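Local coordinates for DUF3299 domain-containing protein (Pseudomonas aeruginosa, PDB 4HSP), which is of unknown function but belongs to the DUF3299 family, is probably exported, and folds each of its four chains round a mixed beta sheet, at residues Q10-P13 and A14-P18; H26-A29 and N30-E34; P81-A85 and C86-P90. All blocks are in the same frame, centred on the assembly; numbering follows the deposited sequence.

Contact 1. Residues Q10-P13 and A14-P18; sequences QLIP and AGAPP. With EDO (1,2-ethanediol), chain E; EDO (1,2-ethanediol), chain H; EDO (1,2-ethanediol), chain G; EDO (1,2-ethanediol), chain D.
Pro13 O takes a hydrogen bond from Ala16 N at 3.1 Å, with an N-H...O angle of 153°, and this bond closes a type II beta turn running from Pro13 to Ala16. The donor stands 42° out of the carbonyl plane, away from the lone-pair direction. Gly15 occupies the third position with a positive phi, where a side chain would be pressed against the carbonyl oxygen of Ala14. The turn folds the methyl of Ala16 back over the residues before it: Ala16 CB lies 3.8 Å from Pro13 CG, alongside the proline ring, and 3.7 Å from Ile12 CG2. With Ile12 CG2 anti to the backbone N and CG1 beside it (chi1 -58°), the CG2 branch does the touching and also abuts Pro17 O at 3.6 Å.

Backbone atoms in and beside the turn are met by 1,2-ethanediol, probably from the crystallisation liquor. Gly15 N donates to O2 of the chain H molecule at 3.0 Å. Just before the turn, Ile12 O accepts from O2 of the chain G molecule at 2.8 Å, and Ala14 N makes a weak bond to the chain E molecule. Ile12 also packs on Gln96, and Pro13 on Pro47. The turn is therefore held by one internal backbone bond and a few methyl and ring contacts, while its peptide groups at the protein surface can still bond to small diols.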
loop_
_atom_site.group_PDB
_atom_site.type_symbol
_atom_site.label_atom_id
_atom_site.label_comp_id
_atom_site.label_asym_id
_atom_site.label_seq_id
_atom_site.Cartn_x
_atom_site.Cartn_y
_atom_site.Cartn_z
ATOM N N GLN A 10 16.178 -24.234 4.342
ATOM C CA GLN A 10 17.448 -24.543 5.023
ATOM C C GLN A 10 17.362 -24.177 6.524
ATOM O O GLN A 10 18.258 -24.516 7.302
ATOM C CB GLN A 10 18.621 -23.812 4.370
ATOM C CG GLN A 10 19.020 -24.324 2.989
ATOM C CD GLN A 10 20.127 -23.480 2.418
ATOM O OE1 GLN A 10 19.901 -22.549 1.652
ATOM N NE2 GLN A 10 21.344 -23.740 2.827
ATOM N N LEU A 11 16.262 -23.513 6.929
ATOM C CA LEU A 11 16.053 -23.105 8.308
ATOM C C LEU A 11 15.232 -24.149 9.050
ATOM O O LEU A 11 15.038 -24.018 10.252
ATOM C CB LEU A 11 15.382 -21.716 8.350
ATOM C CG LEU A 11 16.302 -20.491 8.464
ATOM C CD1 LEU A 11 17.372 -20.447 7.340
ATOM C CD2 LEU A 11 15.486 -19.229 8.517
ATOM N N ILE A 12 14.784 -25.194 8.344
ATOM C CA ILE A 12 14.032 -26.305 8.917
ATOM C C ILE A 12 14.965 -27.518 8.986
ATOM O O ILE A 12 15.410 -28.003 7.937
ATOM C CB ILE A 12 12.704 -26.627 8.170
ATOM C CG1 ILE A 12 11.756 -25.401 8.133
ATOM C CG2 ILE A 12 12.013 -27.808 8.844
ATOM C CD1 ILE A 12 10.638 -25.517 7.224
ATOM N N PRO A 13 15.279 -28.026 10.205
ATOM C CA PRO A 13 16.165 -29.191 10.307
ATOM C C PRO A 13 15.533 -30.461 9.747
ATOM O O PRO A 13 14.313 -30.557 9.615
ATOM C CB PRO A 13 16.413 -29.314 11.813
ATOM C CG PRO A 13 15.344 -28.654 12.436
ATOM C CD PRO A 13 14.887 -27.553 11.544
ATOM N N ALA A 14 16.387 -31.408 9.370
ATOM C CA ALA A 14 16.007 -32.714 8.848
ATOM C C ALA A 14 15.133 -33.432 9.885
ATOM O O ALA A 14 15.511 -33.507 11.065
ATOM C CB ALA A 14 17.265 -33.517 8.549
ATOM N N GLY A 15 13.947 -33.860 9.450
ATOM C CA GLY A 15 12.994 -34.563 10.301
ATOM C C GLY A 15 11.919 -33.687 10.908
ATOM O O GLY A 15 10.849 -34.193 11.287
ATOM N N ALA A 16 12.179 -32.362 10.971
ATOM C CA ALA A 16 11.224 -31.399 11.518
ATOM C C ALA A 16 10.044 -31.192 10.548
ATOM O O ALA A 16 10.217 -31.358 9.334
ATOM C CB ALA A 16 11.910 -30.071 11.821
ATOM N N PRO A 17 8.834 -30.857 11.054
ATOM C CA PRO A 17 7.686 -30.649 10.131
ATOM C C PRO A 17 7.934 -29.521 9.127
ATOM O O PRO A 17 8.518 -28.494 9.508
ATOM C CB PRO A 17 6.518 -30.275 11.068
ATOM C CG PRO A 17 6.939 -30.738 12.439
ATOM C CD PRO A 17 8.442 -30.658 12.471
ATOM N N PRO A 18 7.497 -29.667 7.848
ATOM C CA PRO A 18 7.674 -28.553 6.895
ATOM C C PRO A 18 6.733 -27.398 7.215
ATOM O O PRO A 18 5.806 -27.531 8.033
ATOM C CB PRO A 18 7.359 -29.181 5.529
ATOM C CG PRO A 18 6.467 -30.344 5.834
ATOM C CD PRO A 18 6.764 -30.804 7.237
HETATM C C1 EDO E . 19.645 -30.765 11.359
HETATM O O1 EDO E . 19.570 -30.542 9.933
HETATM C C2 EDO E . 20.032 -29.441 12.113
HETATM O O2 EDO E . 19.961 -29.533 13.545
HETATM C C1 EDO H . 14.485 -33.119 4.843
HETATM O O1 EDO H . 15.495 -32.252 5.377
HETATM C C2 EDO H . 13.818 -34.015 5.936
HETATM O O2 EDO H . 12.827 -33.297 6.678
HETATM C C1 EDO G . 17.102 -28.564 4.275
HETATM O O1 EDO G . 17.248 -27.841 3.048
HETATM C C2 EDO G . 18.176 -28.148 5.331
HETATM O O2 EDO G . 17.815 -28.637 6.626
HETATM C C1 EDO D . 21.110 -20.651 -2.630
HETATM O O1 EDO D . 22.195 -20.786 -3.528
HETATM C C2 EDO D . 20.832 -21.998 -1.938
HETATM O O2 EDO D . 21.314 -21.949 -0.604
#

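Contact 2. Residues H26-A29 and N30-E34; sequences HDLA and NALSE
Leu28 and Leu32, one helical turn apart, lie side by side and point the same way, with their CD1 atoms 4.1 Å from each other; here buried Leu32 meets exposed Leu28 at the boundary of the packed side. The backbone keeps the regular i to i+4 bonds of an alpha helix, among them Ala31 N to Asp27 O at 2.9 Å and Leu32 N to Leu28 O at 3.0 Å. Ala29 is buried as well. Ser33 OG adds a weak bond of 3.2 Å to Ala29 O, but its stronger partner is the backbone N of Glu148 of the second subunit.

Next to Ala29 and Ser33, the Asn30 amide passes over one face of the His26 imidazole, displaced toward the ring's rim, with CG 4.0 Å above the plane and the two planes 63° apart. His26 CG is anti to the backbone N (chi1 180°), beside the carbonyl carbon, which brings the ring toward Asn30. The solvent side is looser: Asp27, Leu28 and Ala31 are exposed, and a water accepts from Asn30 ND2 at 3.0 Å and donates to Asp27 OD1 at 3.2 Å.

Helix 26-34 rests through Leu32 on Gln42 and Pro90 of its own chain. The second subunit also borders it: Trp116, on strand 115-118, meets the His26 ring edge-to-face, Lys58 of strand 55-68 packs on the same histidine, and Tyr145 packs on Ala29.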
loop_
_atom_site.group_PDB
_atom_site.type_symbol
_atom_site.label_atom_id
_atom_site.label_comp_id
_atom_site.label_asym_id
_atom_site.label_seq_id
_atom_site.Cartn_x
_atom_site.Cartn_y
_atom_site.Cartn_z
ATOM N N HIS A 26 -10.367 -22.105 5.850
ATOM C CA HIS A 26 -11.349 -21.257 6.506
ATOM C C HIS A 26 -11.631 -21.654 7.958
ATOM O O HIS A 26 -11.611 -20.795 8.838
ATOM C CB HIS A 26 -12.651 -21.286 5.702
ATOM C CG HIS A 26 -13.734 -20.455 6.289
ATOM N ND1 HIS A 26 -13.776 -19.089 6.091
ATOM C CD2 HIS A 26 -14.810 -20.832 7.022
ATOM C CE1 HIS A 26 -14.879 -18.673 6.693
ATOM N NE2 HIS A 26 -15.521 -19.689 7.293
ATOM N N ASP A 27 -11.906 -22.931 8.205
ATOM C CA ASP A 27 -12.217 -23.380 9.554
ATOM C C ASP A 27 -11.031 -23.169 10.516
ATOM O O ASP A 27 -11.256 -22.746 11.642
ATOM C CB ASP A 27 -12.690 -24.830 9.530
ATOM C CG ASP A 27 -14.062 -25.009 8.886
ATOM O OD1 ASP A 27 -14.770 -23.981 8.671
ATOM O OD2 ASP A 27 -14.449 -26.171 8.630
ATOM N N LEU A 28 -9.789 -23.361 10.034
ATOM C CA LEU A 28 -8.563 -23.160 10.795
ATOM C C LEU A 28 -8.317 -21.664 11.087
ATOM O O LEU A 28 -7.970 -21.334 12.214
ATOM C CB LEU A 28 -7.343 -23.784 10.076
ATOM C CG LEU A 28 -5.949 -23.659 10.770
ATOM C CD1 LEU A 28 -5.940 -24.246 12.212
ATOM C CD2 LEU A 28 -4.880 -24.317 9.939
ATOM N N ALA A 29 -8.440 -20.784 10.089
ATOM C CA ALA A 29 -8.276 -19.337 10.277
ATOM C C ALA A 29 -9.314 -18.822 11.299
ATOM O O ALA A 29 -8.958 -18.019 12.167
ATOM C CB ALA A 29 -8.423 -18.607 8.948
ATOM N N ASN A 30 -10.576 -19.329 11.228
ATOM C CA ASN A 30 -11.609 -18.972 12.186
ATOM C C ASN A 30 -11.275 -19.522 13.569
ATOM O O ASN A 30 -11.451 -18.789 14.539
ATOM C CB ASN A 30 -13.007 -19.430 11.750
ATOM C CG ASN A 30 -13.674 -18.510 10.744
ATOM O OD1 ASN A 30 -13.135 -17.466 10.328
ATOM N ND2 ASN A 30 -14.843 -18.919 10.276
ATOM N N ALA A 31 -10.748 -20.774 13.665
ATOM C CA ALA A 31 -10.393 -21.364 14.956
ATOM C C ALA A 31 -9.282 -20.584 15.652
ATOM O O ALA A 31 -9.367 -20.403 16.854
ATOM C CB ALA A 31 -9.993 -22.819 14.801
ATOM N N LEU A 32 -8.295 -20.080 14.903
ATOM C CA LEU A 32 -7.153 -19.313 15.421
ATOM C C LEU A 32 -7.549 -17.873 15.733
ATOM O O LEU A 32 -6.937 -17.253 16.604
ATOM C CB LEU A 32 -5.957 -19.348 14.444
ATOM C CG LEU A 32 -5.322 -20.724 14.232
ATOM C CD1 LEU A 32 -4.266 -20.680 13.182
ATOM C CD2 LEU A 32 -4.711 -21.245 15.478
ATOM N N SER A 33 -8.557 -17.346 15.010
ATOM C CA SER A 33 -9.138 -16.022 15.212
ATOM C C SER A 33 -9.917 -16.014 16.515
ATOM O O SER A 33 -9.712 -15.109 17.330
ATOM C CB SER A 33 -10.059 -15.655 14.053
ATOM O OG SER A 33 -9.384 -14.955 13.025
ATOM N N GLU A 34 -10.795 -17.041 16.724
ATOM C CA GLU A 34 -11.615 -17.204 17.934
ATOM C C GLU A 34 -10.713 -17.415 19.152
ATOM O O GLU A 34 -10.988 -16.860 20.215
ATOM C CB GLU A 34 -12.662 -18.351 17.822
ATOM C CG GLU A 34 -13.760 -18.154 16.782
ATOM C CD GLU A 34 -14.482 -16.819 16.777
ATOM O OE1 GLU A 34 -15.318 -16.591 17.682
ATOM O OE2 GLU A 34 -14.222 -16.007 15.857
HETATM O O HOH W 1 -15.778 -21.759 10.776
#

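Contact 3. Residues P81-A85 and C86-P90; sequences PYYGA and CIHVP
Ala85 and Gly84, with His88 beyond them, bury the most surface here. Gly84 O accepts from His88 N at 2.8 Å, in the carbonyl plane, and from Ile87 N at 2.9 Å, from a donor tilted out of that plane; Val89 N adds a weak, longer bond. Three successive peptide N-H groups thus converge on one oxygen and wrap residues 87-89 around it. Gly84 is also the third residue of a type II beta turn from Tyr82 to Ala85, and its phi of 92° lets the chain swing directly into this second bend. The loop links strands 73-80 and 98-102 of the mixed sheet, and within it Ala85 forms a single backbone bridge with Val89.

Ala85 CA is touched by Val89 CG2, which also meets the edge of the Tyr82 ring at CE2, 3.7 Å away. The His88 ring has Ile87 CG2 over the centre of one face, 3.8 Å above the plane, while Tyr83 CE2 comes to the ring's edge. A water joins Tyr82 OH to Pro90 O, donating to the latter. At the subunit interface Tyr83 stacks on Tyr83 of the second subunit, and the His88 ring meets Tyr112 of that same subunit.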
loop_
_atom_site.group_PDB
_atom_site.type_symbol
_atom_site.label_atom_id
_atom_site.label_comp_id
_atom_site.label_asym_id
_atom_site.label_seq_id
_atom_site.Cartn_x
_atom_site.Cartn_y
_atom_site.Cartn_z
ATOM N N PRO A 81 8.734 -15.350 5.241
ATOM C CA PRO A 81 8.813 -15.753 3.825
ATOM C C PRO A 81 7.628 -15.285 2.964
ATOM O O PRO A 81 7.610 -15.537 1.759
ATOM C CB PRO A 81 8.857 -17.299 3.890
ATOM C CG PRO A 81 8.715 -17.670 5.334
ATOM C CD PRO A 81 8.276 -16.476 6.089
ATOM N N TYR A 82 6.616 -14.678 3.569
ATOM C CA TYR A 82 5.469 -14.249 2.797
ATOM C C TYR A 82 4.883 -12.991 3.377
ATOM O O TYR A 82 4.965 -12.741 4.590
ATOM C CB TYR A 82 4.392 -15.353 2.639
ATOM C CG TYR A 82 4.013 -16.089 3.902
ATOM C CD1 TYR A 82 4.664 -17.255 4.272
ATOM C CD2 TYR A 82 2.945 -15.665 4.686
ATOM C CE1 TYR A 82 4.315 -17.947 5.423
ATOM C CE2 TYR A 82 2.579 -16.356 5.843
ATOM C CZ TYR A 82 3.265 -17.504 6.203
ATOM O OH TYR A 82 2.933 -18.213 7.334
ATOM N N TYR A 83 4.338 -12.165 2.472
ATOM C CA TYR A 83 3.706 -10.922 2.826
ATOM C C TYR A 83 2.442 -11.218 3.617
ATOM O O TYR A 83 1.729 -12.171 3.315
ATOM C CB TYR A 83 3.410 -10.114 1.553
ATOM C CG TYR A 83 2.601 -8.862 1.793
ATOM C CD1 TYR A 83 3.218 -7.663 2.129
ATOM C CD2 TYR A 83 1.208 -8.884 1.722
ATOM C CE1 TYR A 83 2.472 -6.512 2.391
ATOM C CE2 TYR A 83 0.452 -7.747 1.994
ATOM C CZ TYR A 83 1.086 -6.559 2.322
ATOM O OH TYR A 83 0.332 -5.426 2.547
ATOM N N GLY A 84 2.182 -10.391 4.612
ATOM C CA GLY A 84 0.983 -10.491 5.434
ATOM C C GLY A 84 1.115 -11.332 6.686
ATOM O O GLY A 84 0.226 -11.284 7.541
ATOM N N ALA A 85 2.209 -12.116 6.798
ATOM C CA ALA A 85 2.490 -12.976 7.946
ATOM C C ALA A 85 2.386 -12.176 9.210
ATOM O O ALA A 85 2.986 -11.100 9.288
ATOM C CB ALA A 85 3.872 -13.580 7.825
ATOM N N CYS A 86 1.534 -12.662 10.153
ATOM C CA CYS A 86 1.195 -12.140 11.488
ATOM C C CYS A 86 0.074 -11.135 11.439
ATOM O O CYS A 86 -0.536 -10.891 12.473
ATOM C CB CYS A 86 2.406 -11.561 12.217
ATOM S SG CYS A 86 3.840 -12.667 12.271
ATOM N N ILE A 87 -0.200 -10.541 10.269
ATOM C CA ILE A 87 -1.200 -9.480 10.114
ATOM C C ILE A 87 -2.468 -9.973 9.425
ATOM O O ILE A 87 -3.547 -9.882 10.008
ATOM C CB ILE A 87 -0.557 -8.290 9.334
ATOM C CG1 ILE A 87 0.625 -7.676 10.125
ATOM C CG2 ILE A 87 -1.584 -7.225 8.922
ATOM C CD1 ILE A 87 1.941 -7.932 9.472
ATOM N N HIS A 88 -2.349 -10.439 8.183
ATOM C CA HIS A 88 -3.482 -10.886 7.379
ATOM C C HIS A 88 -3.734 -12.388 7.497
ATOM O O HIS A 88 -4.865 -12.831 7.321
ATOM C CB HIS A 88 -3.286 -10.478 5.912
ATOM C CG HIS A 88 -3.290 -8.987 5.711
ATOM N ND1 HIS A 88 -2.311 -8.356 4.954
ATOM C CD2 HIS A 88 -4.149 -8.051 6.181
ATOM C CE1 HIS A 88 -2.608 -7.071 4.988
ATOM N NE2 HIS A 88 -3.701 -6.840 5.726
ATOM N N VAL A 89 -2.700 -13.153 7.825
ATOM C CA VAL A 89 -2.750 -14.598 8.040
ATOM C C VAL A 89 -2.004 -14.902 9.337
ATOM O O VAL A 89 -1.179 -14.075 9.738
ATOM C CB VAL A 89 -2.134 -15.398 6.841
ATOM C CG1 VAL A 89 -3.035 -15.363 5.597
ATOM C CG2 VAL A 89 -0.716 -14.928 6.521
ATOM N N PRO A 90 -2.179 -16.093 9.960
ATOM C CA PRO A 90 -1.408 -16.411 11.184
ATOM C C PRO A 90 0.116 -16.365 11.016
ATOM O O PRO A 90 0.621 -16.592 9.919
ATOM C CB PRO A 90 -1.839 -17.848 11.511
ATOM C CG PRO A 90 -3.185 -17.976 10.925
ATOM C CD PRO A 90 -3.158 -17.157 9.660
HETATM O O HOH W 2 -0.125 -18.414 7.561
#

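In the fold
The three contacts follow one another along the chain. Contacts 2 and 3 touch directly: Leu32 CD1 packs against Pro90 CG at 3.7 Å, although their centres are about 15 Å apart, so the helix leans on Pro90, at the end of segment 81-90. Both also face the second subunit, sharing its Tyr145 and Tyr147, while contact 3 additionally reaches a third subunit. Contact 1 stands apart, its centre about 25 Å from that of contact 2 and 20 Å from that of contact 3, and no other chain of the assembly touches it. No active site has been assigned; the 1,2-ethanediol molecules near all three contacts probably come from the crystallisation liquor.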